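Local atomic coordinates of thermoresistant glucokinase (Janibacter sp. HTCC2649, PDB entry 4EUN), a protein that probably transfers a phosphate group from ATP to gluconate, as a gluconate kinase of the P-loop kinase family. Residues A[63-66]-A[67-70]; A[164-167]-A[168-171]; A[109-113]-A[114-118]. All coordinates share one frame; numbering follows the deposited sequence.

Interaction 1. Residues A[63-66]-A[67-70]; sequences FHSP and ENIA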
loop_
_atom_site.group_PDB
_atom_site.type_symbol
_atom_site.label_atom_id
_atom_site.label_comp_id
_atom_site.label_asym_id
_atom_site.label_seq_id
_atom_site.Cartn_x
_atom_site.Cartn_y
_atom_site.Cartn_z
ATOM N N PHE A 63 -5.320 6.767 -4.759
ATOM C CA PHE A 63 -6.615 7.088 -5.364
ATOM C C PHE A 63 -6.758 8.579 -5.649
ATOM O O PHE A 63 -7.695 8.984 -6.337
ATOM C CB PHE A 63 -7.764 6.658 -4.450
ATOM C CG PHE A 63 -7.929 5.168 -4.329
ATOM C CD1 PHE A 63 -7.070 4.421 -3.534
ATOM C CD2 PHE A 63 -8.971 4.523 -4.980
ATOM C CE1 PHE A 63 -7.234 3.048 -3.399
ATOM C CE2 PHE A 63 -9.144 3.148 -4.850
ATOM C CZ PHE A 63 -8.277 2.412 -4.060
ATOM N N HIS A 64 -5.861 9.396 -5.096
ATOM C CA HIS A 64 -5.864 10.836 -5.379
ATOM C C HIS A 64 -5.451 11.042 -6.829
ATOM O O HIS A 64 -4.706 10.236 -7.387
ATOM C CB HIS A 64 -4.855 11.584 -4.488
ATOM C CG HIS A 64 -5.434 12.165 -3.236
ATOM N ND1 HIS A 64 -6.486 13.050 -3.247
ATOM C CD2 HIS A 64 -5.078 12.014 -1.936
ATOM C CE1 HIS A 64 -6.765 13.414 -2.006
ATOM N NE2 HIS A 64 -5.923 12.801 -1.194
ATOM N N SER A 65 -5.909 12.133 -7.435
ATOM C CA SER A 65 -5.396 12.549 -8.740
ATOM C C SER A 65 -3.937 12.955 -8.595
ATOM O O SER A 65 -3.498 13.345 -7.514
ATOM C CB SER A 65 -6.196 13.744 -9.280
ATOM O OG SER A 65 -6.014 14.902 -8.479
ATOM N N PRO A 66 -3.169 12.857 -9.685
ATOM C CA PRO A 66 -1.764 13.264 -9.628
ATOM C C PRO A 66 -1.620 14.724 -9.222
ATOM O O PRO A 66 -0.700 15.080 -8.473
ATOM C CB PRO A 66 -1.278 13.079 -11.077
ATOM C CG PRO A 66 -2.236 12.165 -11.705
ATOM C CD PRO A 66 -3.539 12.262 -10.981
ATOM N N GLU A 67 -2.524 15.564 -9.712
ATOM C CA GLU A 67 -2.466 16.985 -9.402
ATOM C C GLU A 67 -2.675 17.245 -7.916
ATOM O O GLU A 67 -2.006 18.097 -7.334
ATOM C CB GLU A 67 -3.489 17.754 -10.230
ATOM C CG GLU A 67 -3.633 19.191 -9.769
ATOM C CD GLU A 67 -4.366 20.066 -10.758
ATOM O OE1 GLU A 67 -5.194 20.876 -10.307
ATOM O OE2 GLU A 67 -4.104 19.955 -11.975
ATOM N N ASN A 68 -3.594 16.517 -7.292
ATOM C CA ASN A 68 -3.800 16.691 -5.854
ATOM C C ASN A 68 -2.579 16.259 -5.042
ATOM O O ASN A 68 -2.224 16.907 -4.057
ATOM C CB ASN A 68 -5.074 15.987 -5.372
ATOM C CG ASN A 68 -6.335 16.801 -5.670
ATOM O OD1 ASN A 68 -6.256 17.977 -6.017
ATOM N ND2 ASN A 68 -7.494 16.173 -5.527
ATOM N N ILE A 69 -1.927 15.175 -5.455
ATOM C CA ILE A 69 -0.675 14.777 -4.818
ATOM C C ILE A 69 0.372 15.879 -4.968
ATOM O O ILE A 69 1.021 16.267 -3.996
ATOM C CB ILE A 69 -0.098 13.464 -5.406
ATOM C CG1 ILE A 69 -1.039 12.286 -5.137
ATOM C CG2 ILE A 69 1.284 13.191 -4.821
ATOM C CD1 ILE A 69 -1.375 12.071 -3.653
ATOM N N ALA A 70 0.542 16.382 -6.188
ATOM C CA ALA A 70 1.522 17.448 -6.434
ATOM C C ALA A 70 1.242 18.717 -5.628
ATOM O O ALA A 70 2.177 19.353 -5.136
ATOM C CB ALA A 70 1.600 17.759 -7.915
HETATM O O HOH W 1 -7.927 13.485 -5.732
#

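Interaction 2. Residues A[164-167]-A[168-171]; sequences ALEP and DESG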
loop_
_atom_site.group_PDB
_atom_site.type_symbol
_atom_site.label_atom_id
_atom_site.label_comp_id
_atom_site.label_asym_id
_atom_site.label_seq_id
_atom_site.Cartn_x
_atom_site.Cartn_y
_atom_site.Cartn_z
ATOM N N ALA A 164 -11.605 14.019 16.080
ATOM C CA ALA A 164 -11.736 12.861 16.965
ATOM C C ALA A 164 -12.880 11.954 16.540
ATOM O O ALA A 164 -13.926 12.427 16.065
ATOM C CB ALA A 164 -11.946 13.321 18.406
ATOM N N LEU A 165 -12.688 10.647 16.700
ATOM C CA LEU A 165 -13.803 9.725 16.505
ATOM C C LEU A 165 -14.932 10.058 17.484
ATOM O O LEU A 165 -14.696 10.352 18.663
ATOM C CB LEU A 165 -13.352 8.273 16.670
ATOM C CG LEU A 165 -12.460 7.750 15.548
ATOM C CD1 LEU A 165 -11.774 6.487 15.999
ATOM C CD2 LEU A 165 -13.285 7.487 14.300
ATOM N N GLU A 166 -16.159 10.028 16.977
ATOM C CA GLU A 166 -17.340 10.410 17.746
ATOM C C GLU A 166 -18.103 9.155 18.198
ATOM O O GLU A 166 -17.910 8.075 17.624
ATOM C CB GLU A 166 -18.203 11.383 16.916
ATOM C CG GLU A 166 -17.416 12.639 16.506
ATOM C CD GLU A 166 -18.178 13.611 15.605
ATOM O OE1 GLU A 166 -19.355 13.355 15.286
ATOM O OE2 GLU A 166 -17.577 14.637 15.210
ATOM N N PRO A 167 -18.941 9.282 19.243
ATOM C CA PRO A 167 -19.578 8.111 19.860
ATOM C C PRO A 167 -20.318 7.164 18.916
ATOM O O PRO A 167 -20.314 5.955 19.168
ATOM C CB PRO A 167 -20.573 8.740 20.840
ATOM C CG PRO A 167 -19.903 9.999 21.267
ATOM C CD PRO A 167 -19.146 10.499 20.057
ATOM N N ASP A 168 -20.942 7.684 17.863
ATOM C CA ASP A 168 -21.741 6.821 16.993
ATOM C C ASP A 168 -20.910 6.190 15.871
ATOM O O ASP A 168 -21.452 5.511 14.996
ATOM C CB ASP A 168 -22.937 7.578 16.416
ATOM C CG ASP A 168 -22.528 8.808 15.639
ATOM O OD1 ASP A 168 -21.419 9.334 15.883
ATOM O OD2 ASP A 168 -23.323 9.260 14.786
ATOM N N GLU A 169 -19.600 6.406 15.906
ATOM C CA GLU A 169 -18.715 5.788 14.929
ATOM C C GLU A 169 -18.076 4.538 15.511
ATOM O O GLU A 169 -18.024 4.359 16.725
ATOM C CB GLU A 169 -17.617 6.765 14.511
ATOM C CG GLU A 169 -18.120 8.082 13.972
ATOM C CD GLU A 169 -17.001 8.946 13.444
ATOM O OE1 GLU A 169 -16.436 9.742 14.226
ATOM O OE2 GLU A 169 -16.665 8.824 12.252
ATOM N N SER A 170 -17.571 3.676 14.637
ATOM C CA SER A 170 -16.877 2.482 15.094
ATOM C C SER A 170 -15.389 2.704 14.936
ATOM O O SER A 170 -14.879 2.785 13.820
ATOM C CB SER A 170 -17.302 1.264 14.283
ATOM O OG SER A 170 -16.505 0.140 14.603
ATOM N N GLY A 171 -14.682 2.826 16.051
ATOM C CA GLY A 171 -13.251 3.023 15.974
ATOM C C GLY A 171 -12.562 2.993 17.316
ATOM O O GLY A 171 -13.214 3.120 18.358
#

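Interaction 3. Residues A[109-113]-A[114-118]; sequences SALKR and TYRDV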
loop_
_atom_site.group_PDB
_atom_site.type_symbol
_atom_site.label_atom_id
_atom_site.label_comp_id
_atom_site.label_asym_id
_atom_site.label_seq_id
_atom_site.Cartn_x
_atom_site.Cartn_y
_atom_site.Cartn_z
ATOM N N SER A 109 -4.827 9.523 5.302
ATOM C CA SER A 109 -4.359 10.669 6.080
ATOM C C SER A 109 -5.506 11.213 6.938
ATOM O O SER A 109 -6.488 10.513 7.187
ATOM C CB SER A 109 -3.819 11.752 5.150
ATOM O OG SER A 109 -4.716 11.975 4.082
ATOM N N ALA A 110 -5.383 12.457 7.410
ATOM C CA ALA A 110 -6.357 13.009 8.354
ATOM C C ALA A 110 -7.756 13.079 7.754
ATOM O O ALA A 110 -7.931 13.493 6.606
ATOM C CB ALA A 110 -5.928 14.371 8.809
ATOM N N LEU A 111 -8.754 12.682 8.534
ATOM C CA LEU A 111 -10.124 12.775 8.069
ATOM C C LEU A 111 -11.005 13.531 9.053
ATOM O O LEU A 111 -10.902 13.351 10.277
ATOM C CB LEU A 111 -10.715 11.391 7.906
ATOM C CG LEU A 111 -9.969 10.426 6.993
ATOM C CD1 LEU A 111 -10.575 9.042 7.142
ATOM C CD2 LEU A 111 -10.056 10.912 5.566
ATOM N N LYS A 112 -11.880 14.364 8.500
ATOM C CA LYS A 112 -12.961 14.965 9.244
ATOM C C LYS A 112 -14.064 13.940 9.423
ATOM O O LYS A 112 -14.130 12.973 8.673
ATOM C CB LYS A 112 -13.518 16.147 8.460
ATOM C CG LYS A 112 -12.537 17.285 8.248
ATOM C CD LYS A 112 -13.266 18.479 7.623
ATOM C CE LYS A 112 -12.312 19.623 7.313
ATOM N NZ LYS A 112 -13.053 20.805 6.781
ATOM N N ARG A 113 -14.943 14.170 10.397
ATOM C CA ARG A 113 -16.141 13.345 10.559
ATOM C C ARG A 113 -16.951 13.221 9.274
ATOM O O ARG A 113 -17.342 12.118 8.889
ATOM C CB ARG A 113 -17.033 13.926 11.661
ATOM C CG ARG A 113 -18.470 13.396 11.635
ATOM C CD ARG A 113 -18.505 11.986 12.160
ATOM N NE ARG A 113 -19.739 11.276 11.824
ATOM C CZ ARG A 113 -20.596 10.803 12.720
ATOM N NH1 ARG A 113 -20.368 10.973 14.017
ATOM N NH2 ARG A 113 -21.681 10.157 12.319
ATOM N N THR A 114 -17.207 14.344 8.606
ATOM C CA THR A 114 -17.937 14.313 7.331
ATOM C C THR A 114 -17.253 13.447 6.267
ATOM O O THR A 114 -17.932 12.864 5.419
ATOM C CB THR A 114 -18.142 15.716 6.745
ATOM O OG1 THR A 114 -16.873 16.368 6.621
ATOM C CG2 THR A 114 -19.059 16.547 7.631
ATOM N N TYR A 115 -15.918 13.391 6.283
ATOM C CA TYR A 115 -15.193 12.540 5.336
ATOM C C TYR A 115 -15.472 11.077 5.645
ATOM O O TYR A 115 -15.651 10.263 4.730
ATOM C CB TYR A 115 -13.676 12.753 5.411
ATOM C CG TYR A 115 -13.178 14.142 5.083
ATOM C CD1 TYR A 115 -14.038 15.147 4.644
ATOM C CD2 TYR A 115 -11.832 14.450 5.217
ATOM C CE1 TYR A 115 -13.560 16.421 4.359
ATOM C CE2 TYR A 115 -11.353 15.716 4.943
ATOM C CZ TYR A 115 -12.218 16.694 4.507
ATOM O OH TYR A 115 -11.730 17.965 4.222
ATOM N N ARG A 116 -15.460 10.737 6.930
ATOM C CA ARG A 116 -15.754 9.368 7.337
ATOM C C ARG A 116 -17.186 8.988 6.980
ATOM O O ARG A 116 -17.441 7.836 6.638
ATOM C CB ARG A 116 -15.442 9.155 8.828
ATOM C CG ARG A 116 -13.971 9.442 9.148
ATOM C CD ARG A 116 -13.560 9.034 10.558
ATOM N NE ARG A 116 -14.211 9.811 11.626
ATOM C CZ ARG A 116 -13.689 10.880 12.217
ATOM N NH1 ARG A 116 -12.518 11.366 11.832
ATOM N NH2 ARG A 116 -14.357 11.477 13.190
ATOM N N ASP A 117 -18.110 9.949 7.044
ATOM C CA ASP A 117 -19.488 9.704 6.593
ATOM C C ASP A 117 -19.526 9.252 5.129
ATOM O O ASP A 117 -20.250 8.313 4.769
ATOM C CB ASP A 117 -20.356 10.961 6.753
ATOM C CG ASP A 117 -20.636 11.316 8.204
ATOM O OD1 ASP A 117 -20.525 10.439 9.084
ATOM O OD2 ASP A 117 -20.995 12.488 8.467
ATOM N N VAL A 118 -18.733 9.904 4.281
ATOM C CA VAL A 118 -18.673 9.537 2.866
ATOM C C VAL A 118 -18.102 8.127 2.670
ATOM O O VAL A 118 -18.637 7.336 1.893
ATOM C CB VAL A 118 -17.851 10.553 2.044
ATOM C CG1 VAL A 118 -17.716 10.098 0.601
ATOM C CG2 VAL A 118 -18.496 11.929 2.112
#

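Interaction 1. Residues A[63-66]-A[67-70]
S65 and N68 meet in a helix N-cap, at the point where the loop after strand 56-59 turns into helix 66-73. S65 is the cap residue. Its OG accepts from the backbone N of N68 at 3.1 Å, with an N-H...O angle of 155°. The torsion explains the reach: OG is folded back between the backbone N and the carbonyl carbon of S65 (chi1 66°), which turns it over the first turn. The regular helix bonds start here too. I69 N donates to S65 O at 3.2 Å, and A70 N donates to P66 O at 2.9 Å. P66 occupies the first helical position.

The side chains of H64 and N68 cross at about a right angle, with ring and amide planes 83° apart. One water joins them. It lies in the plane of the H64 ring, 2.9 Å from ND1. It accepts from N68 ND2 at 2.7 Å and from the backbone N of S65 at 3.0 Å. The water helps to set the rotation of the amide and links the loop to the helix. I69 CD1 meets H64 CB at 3.6 Å, at the root of the ring. This apolar contact is buried.

Outside the two segments, the H64 ring stacks with W86 of helix 80-99. The second subunit also reaches the site, where its R97 donates to H64 O and packs on P66 and I69. This is a classic serine N-cap followed by proline at the first helical position, placed here at the subunit interface.

Interaction 2. Residues A[164-167]-A[168-171]
E169 reaches back across a tight turn to the backbone of E166. Its OE1 accepts from E166 N at 2.8 Å through the anti lone pair, the one facing away from OE2. The N-H...O angle is 162°. The backbone makes the return bond. E169 N donates to E166 O at 2.9 Å, but from above the carbonyl plane, 43° out of it. One residue is thus gripped at both its N and its O by the other.

The E169 side chain leaves CB with CG beside its own backbone N (chi1 -56°), and the next torsion is extended. That brings the carboxylate back to the start of the turn, at E166 N. OE1 also lies 3.5 Å from L165 CA. The side chains of L165 and E169 cross at about a right angle, with L165 CD2 3.9 Å from E169 OE1. The other branch of L165 goes to the end of the loop, where CD1 rests on G171 CA at 3.8 Å. L165 also packs on F128 and H130 of strand 127-132.

Three acids gather here, and E166 OE1 stands 4.6 Å from D168 OD1. Their mutual repulsion is probably offset by arginines. R113 forms salt bridges with both E166 and D168. R116 and R120 form salt bridges with E169 OE2. The loop joins helix 155-161 to the edge strand 171-175. Its core, from E166 to E169, is a type I beta turn with P167 at its second position, closed further by a side-chain to main-chain bond.

Interaction 3. Residues A[109-113]-A[114-118]
K112 is the N-cap of helix 113-119, and its carbonyl O accepts from R116 N at 3.1 Å while R113 O accepts from D117 N at 2.9 Å. The K112 side chain runs over one face of the Y115 ring. Its CB sits 3.8 Å from the ring centroid, only 6° off the normal, a CH-pi contact. The extended chain carries CE to 3.6 Å from Y115 OH. K112 NZ forms a salt bridge with D80, and Y115 OH a hydrogen bond with it. L111 CD2 touches Y115 CD2 at 4.0 Å.

This loop and helix follow strand 104-108 of the parallel sheet, a strand-loop-helix step of the alpha/beta P-loop kinase fold. Farther along, R113 and D117 form an i to i+4 salt bridge. R113 NE donates to D117 OD1 at 3.0 Å, on the syn side and 27° out of the carboxylate plane. R113 CG is anti to the backbone N (chi1 163°), and a bend at chi2 aims NE at D117. R113 NH1 goes on to its main partner, D168, and to E166. D117 OD1 is shared with R120. The R116 guanidinium turns back over the cap, one face against R113 CA, and forms a salt bridge with E169.

Overall arrangement
Along the chain the order is interaction 1, interaction 3, interaction 2. Interactions 1 and 3 are both helix starts that follow strands of the same parallel sheet, 56-59 and 104-108, which are neighbours in it. Their centres are 18 Å apart and they do not touch. Interaction 2 leads into strand 171-175 at the other edge of the sheet, with its centre 28 Å from that of interaction 1 and on the opposite side of the chain's centre. Interactions 2 and 3 do touch, with centres 11 Å apart. Their salt bridges join helix 113-119 to the loop 164-171, two connections of one alpha/beta domain, whereas interaction 1 belongs to the dimer contact.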